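Local atomic coordinates of exported protein (PDB entry 4I17), a protein that is of unknown function but, as an exported protein built of TPR repeats, probably serves as a helical scaffold for binding other proteins or peptides. Residues A62-D66 against I80-A84; Y95-T100 against L115-Y120; K149-D154 against L209-R213; L156-G160 against Y202-A206. One frame throughout, in Å; residues are numbered along the deposited sequence.

Interaction 1. Residues A62-D66 against I80-A84; sequences ADYFD and IGKSA
Phe65 lies against Gly81 and Lys82 where helix 58-70 and helix 75-88 pack side by side, as neighbouring antiparallel helices do in a TPR solenoid. The local axes come within 8.6 Å at an angle of 163° between their directions, an approach eased by bare backbone at the point of contact. Gly81 supplies it. Its CA sits over one face of the Phe65 ring, displaced toward the rim, 3.8 Å from the ring centroid in a CH-pi contact. Gly81 C also lies over that ring, and Gly81 O is 3.4 Å from Phe65 CE2. With CG placed anti to its carbonyl carbon (chi1 -69°), Phe65 lays its ring along this backbone, while the Tyr46 ring meets it from helix 42-54. At Lys82 the contact changes from apolar to charged. Its CB comes 4.0 Å from Phe65 CB and its CG passes Ala62 CB at 4.2 Å, so the lower methylenes extend the greasy patch. Beyond CG the chain is fully extended and carries the ammonium across to Asp66, the two side chains meeting at a slant; Thr98 of helix 92-105 also touches Lys82. The salt bridge is one-sided: Lys82 NZ lies 2.8 Å from Asp66 OD1, on the syn side but 33° out of the carboxylate plane.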
loop_
_atom_site.group_PDB
_atom_site.type_symbol
_atom_site.label_atom_id
_atom_site.label_comp_id
_atom_site.label_asym_id
_atom_site.label_seq_id
_atom_site.Cartn_x
_atom_site.Cartn_y
_atom_site.Cartn_z
ATOM N N ALA A 62 -18.646 1.413 -2.877
ATOM C CA ALA A 62 -18.103 0.460 -1.916
ATOM C C ALA A 62 -19.137 -0.644 -1.616
ATOM O O ALA A 62 -18.776 -1.819 -1.618
ATOM C CB ALA A 62 -17.685 1.191 -0.631
ATOM N N ASP A 63 -20.424 -0.290 -1.496
ATOM C CA ASP A 63 -21.500 -1.263 -1.254
ATOM C C ASP A 63 -21.635 -2.258 -2.423
ATOM O O ASP A 63 -21.789 -3.450 -2.186
ATOM C CB ASP A 63 -22.865 -0.561 -0.998
ATOM C CG ASP A 63 -22.944 0.140 0.364
ATOM O OD1 ASP A 63 -22.246 -0.293 1.295
ATOM O OD2 ASP A 63 -23.701 1.124 0.485
ATOM N N TYR A 64 -21.600 -1.780 -3.664
ATOM C CA TYR A 64 -21.703 -2.666 -4.819
ATOM C C TYR A 64 -20.446 -3.521 -4.988
ATOM O O TYR A 64 -20.578 -4.715 -5.248
ATOM C CB TYR A 64 -22.043 -1.899 -6.108
ATOM C CG TYR A 64 -23.472 -1.426 -6.023
ATOM C CD1 TYR A 64 -24.528 -2.333 -6.055
ATOM C CD2 TYR A 64 -23.769 -0.088 -5.783
ATOM C CE1 TYR A 64 -25.848 -1.914 -5.859
ATOM C CE2 TYR A 64 -25.085 0.343 -5.603
ATOM C CZ TYR A 64 -26.116 -0.572 -5.635
ATOM O OH TYR A 64 -27.396 -0.130 -5.436
ATOM N N PHE A 65 -19.244 -2.954 -4.800
ATOM C CA PHE A 65 -18.051 -3.825 -4.891
ATOM C C PHE A 65 -18.108 -4.923 -3.802
ATOM O O PHE A 65 -17.661 -6.036 -4.048
ATOM C CB PHE A 65 -16.775 -3.002 -4.777
ATOM C CG PHE A 65 -16.532 -2.102 -5.968
ATOM C CD1 PHE A 65 -16.415 -2.634 -7.255
ATOM C CD2 PHE A 65 -16.374 -0.723 -5.802
ATOM C CE1 PHE A 65 -16.120 -1.813 -8.341
ATOM C CE2 PHE A 65 -16.076 0.096 -6.891
ATOM C CZ PHE A 65 -15.930 -0.458 -8.153
ATOM N N ASP A 66 -18.713 -4.627 -2.637
ATOM C CA ASP A 66 -18.855 -5.611 -1.553
ATOM C C ASP A 66 -19.718 -6.809 -1.998
ATOM O O ASP A 66 -19.460 -7.933 -1.574
ATOM C CB ASP A 66 -19.497 -4.951 -0.321
ATOM C CG ASP A 66 -18.555 -4.584 0.812
ATOM O OD1 ASP A 66 -17.575 -5.336 1.043
ATOM O OD2 ASP A 66 -18.858 -3.608 1.541
ATOM N N ILE A 80 -9.881 -3.694 -5.376
ATOM C CA ILE A 80 -9.218 -2.472 -5.854
ATOM C C ILE A 80 -10.261 -1.379 -5.985
ATOM O O ILE A 80 -10.030 -0.254 -5.540
ATOM C CB ILE A 80 -8.436 -2.710 -7.169
ATOM C CG1 ILE A 80 -7.202 -3.589 -6.913
ATOM C CG2 ILE A 80 -8.046 -1.373 -7.869
ATOM C CD1 ILE A 80 -6.655 -4.264 -8.190
ATOM N N GLY A 81 -11.422 -1.741 -6.538
ATOM C CA GLY A 81 -12.537 -0.815 -6.685
ATOM C C GLY A 81 -13.030 -0.282 -5.355
ATOM O O GLY A 81 -13.267 0.914 -5.220
ATOM N N LYS A 82 -13.214 -1.167 -4.379
ATOM C CA LYS A 82 -13.667 -0.776 -3.051
ATOM C C LYS A 82 -12.626 0.138 -2.402
ATOM O O LYS A 82 -13.001 1.171 -1.841
ATOM C CB LYS A 82 -13.917 -2.011 -2.178
ATOM C CG LYS A 82 -14.623 -1.653 -0.888
ATOM C CD LYS A 82 -14.969 -2.897 -0.102
ATOM C CE LYS A 82 -15.559 -2.524 1.224
ATOM N NZ LYS A 82 -15.623 -3.705 2.117
ATOM N N SER A 83 -11.325 -0.229 -2.500
ATOM C CA SER A 83 -10.249 0.598 -1.930
ATOM C C SER A 83 -10.255 1.982 -2.579
ATOM O O SER A 83 -10.158 2.987 -1.874
ATOM C CB SER A 83 -8.887 -0.072 -2.111
ATOM O OG SER A 83 -8.368 0.087 -3.422
ATOM N N ALA A 84 -10.393 2.042 -3.932
ATOM C CA ALA A 84 -10.406 3.306 -4.673
ATOM C C ALA A 84 -11.541 4.204 -4.219
ATOM O O ALA A 84 -11.379 5.429 -4.168
ATOM C CB ALA A 84 -10.496 3.066 -6.174
#

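Interaction 2. Residues Y95-T100 against L115-Y120; sequences YIATLT and LYAIYY
Ile96 holds CG1 anti to its backbone N (chi1 -166°), and Tyr119 holds CG the same way; together these torsions set the isoleucine over one face of the tyrosine ring. Ile96 CB stands 3.8 Å from the Tyr119 centroid in a CH-pi contact, and the tip of the branch goes on to Tyr116, with Ile96 CD1 3.7 Å from Tyr116 CD1. Ile96 CG1 also approaches Tyr120 CE2, at 3.6 Å, so three tyrosines touch one aliphatic chain. The contact joins successive antiparallel helices, consistent with the stacked helices of a TPR superhelix, and the local axes of 95-100 and 115-120 run at 142°. Tyr95 and Tyr119 lie alongside, pointing opposite ways, their planes at 56°, while Leu99 CD1 rests 3.8 Å from Leu115 CB. Water links the polar ends. One molecule lies 2.7 Å from Tyr95 OH and donates to Leu115 O. A second donates to Thr100 OG1 and lies 2.7 Å from Tyr120 OH; its bond to Tyr116 OH is weak, that hydroxyl having Asp145 as its stronger partner. Thr100 OG1 in turn donates to Ile96 O and touches the edge of the Tyr116 ring, 3.4 Å from CE1.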
loop_
_atom_site.group_PDB
_atom_site.type_symbol
_atom_site.label_atom_id
_atom_site.label_comp_id
_atom_site.label_asym_id
_atom_site.label_seq_id
_atom_site.Cartn_x
_atom_site.Cartn_y
_atom_site.Cartn_z
ATOM N N TYR A 95 -8.914 2.647 3.146
ATOM C CA TYR A 95 -8.215 2.334 1.890
ATOM C C TYR A 95 -7.215 1.198 2.117
ATOM O O TYR A 95 -7.305 0.161 1.456
ATOM C CB TYR A 95 -7.491 3.586 1.380
ATOM C CG TYR A 95 -6.609 3.306 0.185
ATOM C CD1 TYR A 95 -7.159 3.045 -1.064
ATOM C CD2 TYR A 95 -5.222 3.401 0.280
ATOM C CE1 TYR A 95 -6.352 2.819 -2.177
ATOM C CE2 TYR A 95 -4.409 3.189 -0.831
ATOM C CZ TYR A 95 -4.985 2.937 -2.063
ATOM O OH TYR A 95 -4.203 2.713 -3.167
ATOM N N ILE A 96 -6.315 1.346 3.106
ATOM C CA ILE A 96 -5.303 0.310 3.354
ATOM C C ILE A 96 -5.902 -0.935 4.030
ATOM O O ILE A 96 -5.419 -2.045 3.774
ATOM C CB ILE A 96 -4.048 0.855 4.100
ATOM C CG1 ILE A 96 -2.877 -0.149 4.051
ATOM C CG2 ILE A 96 -4.352 1.292 5.556
ATOM C CD1 ILE A 96 -2.474 -0.589 2.588
ATOM N N ALA A 97 -6.955 -0.787 4.850
ATOM C CA ALA A 97 -7.621 -1.961 5.452
ATOM C C ALA A 97 -8.231 -2.856 4.360
ATOM O O ALA A 97 -8.110 -4.077 4.426
ATOM C CB ALA A 97 -8.702 -1.521 6.427
ATOM N N THR A 98 -8.821 -2.246 3.326
ATOM C CA THR A 98 -9.417 -2.973 2.193
ATOM C C THR A 98 -8.337 -3.635 1.386
ATOM O O THR A 98 -8.474 -4.813 1.049
ATOM C CB THR A 98 -10.283 -2.049 1.312
ATOM O OG1 THR A 98 -11.252 -1.423 2.145
ATOM C CG2 THR A 98 -11.029 -2.829 0.233
ATOM N N LEU A 99 -7.252 -2.907 1.075
ATOM C CA LEU A 99 -6.160 -3.556 0.340
ATOM C C LEU A 99 -5.589 -4.731 1.131
ATOM O O LEU A 99 -5.198 -5.723 0.520
ATOM C CB LEU A 99 -5.041 -2.562 0.005
ATOM C CG LEU A 99 -5.405 -1.474 -1.031
ATOM C CD1 LEU A 99 -4.268 -0.464 -1.138
ATOM C CD2 LEU A 99 -5.656 -2.093 -2.419
ATOM N N THR A 100 -5.527 -4.618 2.484
ATOM C CA THR A 100 -4.984 -5.675 3.353
ATOM C C THR A 100 -5.880 -6.908 3.237
ATOM O O THR A 100 -5.378 -8.022 3.109
ATOM C CB THR A 100 -4.812 -5.172 4.793
ATOM O OG1 THR A 100 -3.984 -3.999 4.777
ATOM C CG2 THR A 100 -4.165 -6.231 5.712
ATOM N N LEU A 115 -0.349 -1.570 -5.055
ATOM C CA LEU A 115 -1.047 -0.534 -4.280
ATOM C C LEU A 115 -0.735 -0.602 -2.778
ATOM O O LEU A 115 -0.533 0.439 -2.132
ATOM C CB LEU A 115 -2.552 -0.651 -4.502
ATOM C CG LEU A 115 -2.975 -0.482 -5.962
ATOM C CD1 LEU A 115 -4.421 -0.949 -6.175
ATOM C CD2 LEU A 115 -2.759 0.948 -6.433
ATOM N N TYR A 116 -0.707 -1.810 -2.236
ATOM C CA TYR A 116 -0.410 -2.047 -0.823
ATOM C C TYR A 116 1.000 -1.545 -0.493
ATOM O O TYR A 116 1.214 -0.803 0.466
ATOM C CB TYR A 116 -0.507 -3.559 -0.545
ATOM C CG TYR A 116 -0.249 -3.955 0.889
ATOM C CD1 TYR A 116 -1.290 -4.024 1.814
ATOM C CD2 TYR A 116 1.036 -4.283 1.325
ATOM C CE1 TYR A 116 -1.056 -4.410 3.133
ATOM C CE2 TYR A 116 1.286 -4.617 2.658
ATOM C CZ TYR A 116 0.228 -4.719 3.543
ATOM O OH TYR A 116 0.455 -5.083 4.845
ATOM N N ALA A 117 1.968 -2.003 -1.276
ATOM C CA ALA A 117 3.350 -1.634 -1.037
ATOM C C ALA A 117 3.550 -0.135 -1.262
ATOM O O ALA A 117 4.271 0.469 -0.483
ATOM C CB ALA A 117 4.263 -2.441 -1.937
ATOM N N ILE A 118 2.923 0.475 -2.296
ATOM C CA ILE A 118 3.129 1.921 -2.539
ATOM C C ILE A 118 2.605 2.713 -1.334
ATOM O O ILE A 118 3.242 3.680 -0.902
ATOM C CB ILE A 118 2.488 2.354 -3.891
ATOM C CG1 ILE A 118 3.404 1.857 -5.033
ATOM C CG2 ILE A 118 2.279 3.899 -3.986
ATOM C CD1 ILE A 118 2.723 1.707 -6.346
ATOM N N TYR A 119 1.473 2.290 -0.789
ATOM C CA TYR A 119 0.880 2.992 0.355
ATOM C C TYR A 119 1.871 3.062 1.535
ATOM O O TYR A 119 2.103 4.135 2.119
ATOM C CB TYR A 119 -0.405 2.280 0.796
ATOM C CG TYR A 119 -0.984 2.904 2.041
ATOM C CD1 TYR A 119 -1.823 4.011 1.961
ATOM C CD2 TYR A 119 -0.647 2.427 3.306
ATOM C CE1 TYR A 119 -2.319 4.628 3.116
ATOM C CE2 TYR A 119 -1.133 3.034 4.463
ATOM C CZ TYR A 119 -1.994 4.117 4.358
ATOM O OH TYR A 119 -2.509 4.703 5.482
ATOM N N TYR A 120 2.408 1.889 1.912
ATOM C CA TYR A 120 3.317 1.796 3.033
ATOM C C TYR A 120 4.682 2.428 2.733
ATOM O O TYR A 120 5.280 2.981 3.663
ATOM C CB TYR A 120 3.463 0.343 3.498
ATOM C CG TYR A 120 2.290 -0.048 4.379
ATOM C CD1 TYR A 120 2.027 0.636 5.567
ATOM C CD2 TYR A 120 1.428 -1.084 4.011
ATOM C CE1 TYR A 120 0.963 0.272 6.394
ATOM C CE2 TYR A 120 0.365 -1.461 4.832
ATOM C CZ TYR A 120 0.127 -0.768 6.014
ATOM O OH TYR A 120 -0.923 -1.112 6.832
HETATM O O HOH W 1 -1.504 2.811 -3.025
HETATM O O HOH W 2 -1.980 -3.599 6.630
#

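Interaction 3. Residues K149-D154 against L209-R213; sequences KKWKTD and LSPNR. With SO4 (sulfate ion), chain D; SO4 (sulfate ion), chain B.
Thr153 and Leu209 form the close-packed part of this contact, their side chains passing head to tail with Thr153 OG1 3.4 Å from Leu209 CB. Leu209 spreads its two methyl branches along the helix: CD1 lies 3.8 Å from Lys152 CB, and CD2 rests against Lys149 CE. Beside them Thr153 OG1 and Ser210 OG are 2.7 Å apart, within hydrogen-bonding distance, while the threonine hydroxyl donates to Lys149 O, which also receives Thr153 N from the opposite face of its plane. This is the place where the start of helix 149-174 meets the type I turn Ser210-Arg213, the tight connection from helix 182-209 to helix 214-224 in this helical-repeat fold. Arg213, at the N-cap position of the latter helix, bends at chi2 and chi3 (-77° and -62°) and thereby turns its guanidinium end-on to Asp154. Arg213 NH2 reaches the syn lone pair of Asp154 OD1 at 2.6 Å, and Arg213 NH1 reaches Asp154 OD2 at 2.8 Å; with the planes only 21° apart, the pair is nearly coplanar. Toward solvent the contact is looser and an anion lies there instead. One sulfate, probably from the crystallisation liquor, accepts through its O4 from Asn212 ND2 at 3.0 Å; a bond from Lys150 NZ holds in one of that lysine's two conformers and is less certain. A second sulfate accepts from Lys149 N at the helix start, 2.9 Å from its O2.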
loop_
_atom_site.group_PDB
_atom_site.type_symbol
_atom_site.label_atom_id
_atom_site.label_comp_id
_atom_site.label_asym_id
_atom_site.label_seq_id
_atom_site.Cartn_x
_atom_site.Cartn_y
_atom_site.Cartn_z
ATOM N N LYS A 149 9.520 -10.329 -4.676
ATOM C CA LYS A 149 10.914 -10.098 -4.239
ATOM C C LYS A 149 11.372 -8.668 -4.592
ATOM O O LYS A 149 12.135 -8.062 -3.845
ATOM C CB LYS A 149 11.846 -11.107 -4.927
ATOM C CG LYS A 149 11.734 -12.532 -4.397
ATOM C CD LYS A 149 12.700 -13.505 -5.121
ATOM C CE LYS A 149 14.171 -13.224 -4.874
ATOM N NZ LYS A 149 15.054 -14.041 -5.748
ATOM N N LYS A 150 10.908 -8.127 -5.729
ATOM C CA LYS A 150 11.272 -6.772 -6.170
ATOM C C LYS A 150 10.761 -5.719 -5.197
ATOM O O LYS A 150 11.511 -4.821 -4.798
ATOM C CB LYS A 150 10.739 -6.489 -7.591
ATOM C CG LYS A 150 11.282 -7.419 -8.688
ATOM C CD LYS A 150 12.792 -7.340 -8.887
ATOM C CE LYS A 150 13.347 -8.519 -9.651
ATOM N NZ LYS A 150 14.836 -8.505 -9.670
ATOM N N TRP A 151 9.489 -5.817 -4.808
ATOM C CA TRP A 151 8.902 -4.846 -3.894
ATOM C C TRP A 151 9.455 -5.017 -2.513
ATOM O O TRP A 151 9.621 -4.028 -1.792
ATOM C CB TRP A 151 7.392 -4.969 -3.900
ATOM C CG TRP A 151 6.831 -4.382 -5.157
ATOM C CD1 TRP A 151 6.656 -5.019 -6.354
ATOM C CD2 TRP A 151 6.503 -3.003 -5.380
ATOM N NE1 TRP A 151 6.201 -4.120 -7.303
ATOM C CE2 TRP A 151 6.080 -2.882 -6.724
ATOM C CE3 TRP A 151 6.566 -1.846 -4.585
ATOM C CZ2 TRP A 151 5.702 -1.658 -7.279
ATOM C CZ3 TRP A 151 6.104 -0.653 -5.119
ATOM C CH2 TRP A 151 5.693 -0.569 -6.455
ATOM N N LYS A 152 9.778 -6.264 -2.131
ATOM C CA LYS A 152 10.412 -6.496 -0.829
ATOM C C LYS A 152 11.767 -5.816 -0.819
ATOM O O LYS A 152 12.164 -5.229 0.191
ATOM C CB LYS A 152 10.604 -7.994 -0.586
ATOM C CG LYS A 152 9.411 -8.736 -0.012
ATOM C CD LYS A 152 9.942 -10.085 0.521
ATOM C CE LYS A 152 8.911 -11.174 0.639
ATOM N NZ LYS A 152 8.002 -10.947 1.800
ATOM N N THR A 153 12.506 -5.936 -1.931
ATOM C CA THR A 153 13.840 -5.335 -2.035
ATOM C C THR A 153 13.768 -3.837 -1.795
ATOM O O THR A 153 14.601 -3.321 -1.086
ATOM C CB THR A 153 14.444 -5.596 -3.410
ATOM O OG1 THR A 153 14.603 -6.996 -3.576
ATOM C CG2 THR A 153 15.783 -4.886 -3.612
ATOM N N ASP A 154 12.820 -3.112 -2.412
ATOM C CA ASP A 154 12.892 -1.661 -2.150
ATOM C C ASP A 154 12.350 -1.249 -0.738
ATOM O O ASP A 154 12.786 -0.225 -0.212
ATOM C CB ASP A 154 12.257 -0.903 -3.285
ATOM C CG ASP A 154 13.192 -1.025 -4.506
ATOM O OD1 ASP A 154 14.178 -0.248 -4.584
ATOM O OD2 ASP A 154 13.003 -1.972 -5.314
ATOM N N LEU A 209 17.982 -10.698 -2.266
ATOM C CA LEU A 209 16.817 -10.811 -3.154
ATOM C C LEU A 209 17.055 -10.252 -4.545
ATOM O O LEU A 209 16.483 -10.770 -5.506
ATOM C CB LEU A 209 15.628 -10.054 -2.533
ATOM C CG LEU A 209 15.111 -10.583 -1.199
ATOM C CD1 LEU A 209 14.056 -9.648 -0.648
ATOM C CD2 LEU A 209 14.504 -12.003 -1.332
ATOM N N SER A 210 17.866 -9.177 -4.669
ATOM C CA SER A 210 18.103 -8.498 -5.944
ATOM C C SER A 210 19.582 -8.251 -6.162
ATOM O O SER A 210 20.056 -7.113 -6.050
ATOM C CB SER A 210 17.338 -7.180 -5.996
ATOM O OG SER A 210 15.930 -7.355 -5.945
ATOM N N PRO A 211 20.338 -9.316 -6.497
ATOM C CA PRO A 211 21.792 -9.142 -6.702
ATOM C C PRO A 211 22.124 -8.216 -7.881
ATOM O O PRO A 211 23.218 -7.684 -7.921
ATOM C CB PRO A 211 22.316 -10.567 -6.933
ATOM C CG PRO A 211 21.196 -11.476 -6.711
ATOM C CD PRO A 211 19.917 -10.725 -6.650
ATOM N N ASN A 212 21.167 -7.955 -8.790
ATOM C CA ASN A 212 21.408 -7.043 -9.931
ATOM C C ASN A 212 21.399 -5.573 -9.520
ATOM O O ASN A 212 21.781 -4.716 -10.316
ATOM C CB ASN A 212 20.315 -7.244 -10.986
ATOM C CG ASN A 212 18.945 -7.022 -10.399
ATOM O OD1 ASN A 212 18.501 -7.741 -9.481
ATOM N ND2 ASN A 212 18.270 -5.999 -10.869
ATOM N N ARG A 213 20.909 -5.260 -8.308
ATOM C CA ARG A 213 20.801 -3.863 -7.847
ATOM C C ARG A 213 22.129 -3.461 -7.218
ATOM O O ARG A 213 22.287 -3.493 -5.999
ATOM C CB ARG A 213 19.631 -3.727 -6.864
ATOM C CG ARG A 213 18.244 -4.022 -7.445
ATOM C CD ARG A 213 17.671 -2.893 -8.293
ATOM N NE ARG A 213 17.458 -1.647 -7.542
ATOM C CZ ARG A 213 16.438 -1.437 -6.718
ATOM N NH1 ARG A 213 15.549 -2.397 -6.490
ATOM N NH2 ARG A 213 16.307 -0.271 -6.102
HETATM S S SO4 D . 9.272 -10.872 -8.399
HETATM O O1 SO4 D . 8.450 -9.663 -8.316
HETATM O O2 SO4 D . 9.148 -11.706 -7.184
HETATM O O3 SO4 D . 8.834 -11.644 -9.566
HETATM O O4 SO4 D . 10.672 -10.507 -8.578
HETATM S S SO4 B . 14.705 -4.426 -11.077
HETATM O O1 SO4 B . 14.194 -3.657 -9.953
HETATM O O2 SO4 B . 13.610 -4.719 -12.000
HETATM O O3 SO4 B . 15.740 -3.677 -11.783
HETATM O O4 SO4 B . 15.269 -5.670 -10.563
#

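Interaction 4. Residues L156-G160 against Y202-A206; sequences LYSLG and YLGEA
The segments 156-160 and 202-206 of helices 149-174 and 182-209 run antiparallel, their local axes at 154° and 7.9 Å apart, with Gly160 CA 5.2 Å from Leu203 CA. They form part of an antiparallel helical hairpin, consistent with the helical-repeat fold, here with two long helices. The bare CA of Gly160 lets Leu203 CG come to 3.7 Å. The far end of Leu203 then reaches Tyr157, its CD2 3.8 Å from CD1 of that ring. Helix 214-224 covers the side of Tyr157, Leu203 and Ala206, its Ile216 touching both Tyr157 and Ala206. On the other flank Leu156 crosses Tyr202 at about a right angle, touching Tyr202 CD1 with its own CD2, while Leu156 CD1 lies near Glu205 CB. Leu156 CB meets Ala206 CB at 3.9 Å. Tyr202 turns its CG anti to the carbonyl carbon (chi1 -76°), which sends the ring across the interface to Leu159 and on toward helix 133-143, where its hydroxyl is hydrogen-bonded to Glu137. Over one face of that ring, displaced toward the rim, stands Leu159 CB, 3.8 Å from the centroid and 17° off the normal.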
loop_
_atom_site.group_PDB
_atom_site.type_symbol
_atom_site.label_atom_id
_atom_site.label_comp_id
_atom_site.label_asym_id
_atom_site.label_seq_id
_atom_site.Cartn_x
_atom_site.Cartn_y
_atom_site.Cartn_z
ATOM N N LEU A 156 13.199 -3.101 1.942
ATOM C CA LEU A 156 14.440 -3.399 2.706
ATOM C C LEU A 156 15.502 -2.367 2.436
ATOM O O LEU A 156 16.209 -1.958 3.359
ATOM C CB LEU A 156 14.952 -4.801 2.349
ATOM C CG LEU A 156 14.062 -5.919 2.839
ATOM C CD1 LEU A 156 14.417 -7.215 2.161
ATOM C CD2 LEU A 156 14.125 -6.086 4.356
ATOM N N TYR A 157 15.627 -1.921 1.170
ATOM C CA TYR A 157 16.596 -0.876 0.839
ATOM C C TYR A 157 16.218 0.450 1.568
ATOM O O TYR A 157 17.106 1.131 2.121
ATOM C CB TYR A 157 16.565 -0.721 -0.688
ATOM C CG TYR A 157 17.557 0.196 -1.372
ATOM C CD1 TYR A 157 18.664 0.711 -0.689
ATOM C CD2 TYR A 157 17.432 0.495 -2.727
ATOM C CE1 TYR A 157 19.574 1.558 -1.331
ATOM C CE2 TYR A 157 18.330 1.334 -3.369
ATOM C CZ TYR A 157 19.412 1.844 -2.673
ATOM O OH TYR A 157 20.293 2.621 -3.361
ATOM N N SER A 158 14.908 0.784 1.632
ATOM C CA SER A 158 14.430 1.985 2.347
ATOM C C SER A 158 14.765 1.861 3.842
ATOM O O SER A 158 15.218 2.828 4.426
ATOM C CB SER A 158 12.922 2.136 2.167
ATOM O OG SER A 158 12.617 2.445 0.813
ATOM N N LEU A 159 14.631 0.640 4.425
ATOM C CA LEU A 159 14.987 0.407 5.845
ATOM C C LEU A 159 16.484 0.561 6.046
ATOM O O LEU A 159 16.913 1.125 7.054
ATOM C CB LEU A 159 14.522 -0.989 6.265
ATOM C CG LEU A 159 13.004 -1.055 6.528
ATOM C CD1 LEU A 159 12.479 -2.470 6.365
ATOM C CD2 LEU A 159 12.673 -0.493 7.932
ATOM N N GLY A 160 17.274 0.074 5.105
ATOM C CA GLY A 160 18.734 0.226 5.173
ATOM C C GLY A 160 19.151 1.680 5.166
ATOM O O GLY A 160 19.968 2.106 5.998
ATOM N N TYR A 202 19.516 -5.160 6.951
ATOM C CA TYR A 202 18.424 -4.921 5.979
ATOM C C TYR A 202 18.976 -4.847 4.553
ATOM O O TYR A 202 18.381 -5.352 3.616
ATOM C CB TYR A 202 17.739 -3.593 6.297
ATOM C CG TYR A 202 16.808 -3.634 7.485
ATOM C CD1 TYR A 202 15.806 -4.599 7.577
ATOM C CD2 TYR A 202 16.866 -2.655 8.466
ATOM C CE1 TYR A 202 14.896 -4.602 8.637
ATOM C CE2 TYR A 202 15.963 -2.641 9.530
ATOM C CZ TYR A 202 14.987 -3.623 9.615
ATOM O OH TYR A 202 14.110 -3.610 10.668
ATOM N N LEU A 203 20.110 -4.189 4.393
ATOM C CA LEU A 203 20.700 -4.048 3.056
ATOM C C LEU A 203 21.184 -5.394 2.551
ATOM O O LEU A 203 20.984 -5.722 1.386
ATOM C CB LEU A 203 21.829 -3.011 3.067
ATOM C CG LEU A 203 21.381 -1.555 3.297
ATOM C CD1 LEU A 203 22.580 -0.672 3.589
ATOM C CD2 LEU A 203 20.628 -0.992 2.053
ATOM N N GLY A 204 21.748 -6.201 3.433
ATOM C CA GLY A 204 22.178 -7.556 3.085
ATOM C C GLY A 204 21.017 -8.387 2.556
ATOM O O GLY A 204 21.170 -9.098 1.560
ATOM N N GLU A 205 19.855 -8.279 3.227
ATOM C CA GLU A 205 18.612 -8.954 2.854
ATOM C C GLU A 205 18.162 -8.530 1.443
ATOM O O GLU A 205 17.744 -9.373 0.654
ATOM C CB GLU A 205 17.519 -8.608 3.867
ATOM C CG GLU A 205 17.560 -9.364 5.179
ATOM C CD GLU A 205 16.249 -9.163 5.913
ATOM O OE1 GLU A 205 15.246 -9.804 5.519
ATOM O OE2 GLU A 205 16.190 -8.270 6.787
ATOM N N ALA A 206 18.269 -7.225 1.135
ATOM C CA ALA A 206 17.897 -6.621 -0.165
ATOM C C ALA A 206 18.832 -7.110 -1.278
ATOM O O ALA A 206 18.348 -7.514 -2.330
ATOM C CB ALA A 206 17.982 -5.106 -0.071
#

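In the fold
Three of the contacts pair neighbouring helices; interaction 3 joins a helix start to a turn. Interactions 1 and 2, centres 14 Å apart, follow each other in the chain and touch: Lys82 CB lies 3.8 Å from Thr98 CG2. Interaction 2 passes the packing on to interaction 3 through Ala117 CB, 3.6 Å from Trp151 CE3. Interactions 3 and 4 share helix 149-174 and lie 9 Å apart between centres, with 4 nested inside the chain segment that 3 closes; Leu209 CD1 meets Leu156 CD1 at 3.7 Å. Interactions 1 and 4, 34 Å apart between centres, lie on opposite sides of the chain's centre. The sulfates belong to interaction 3.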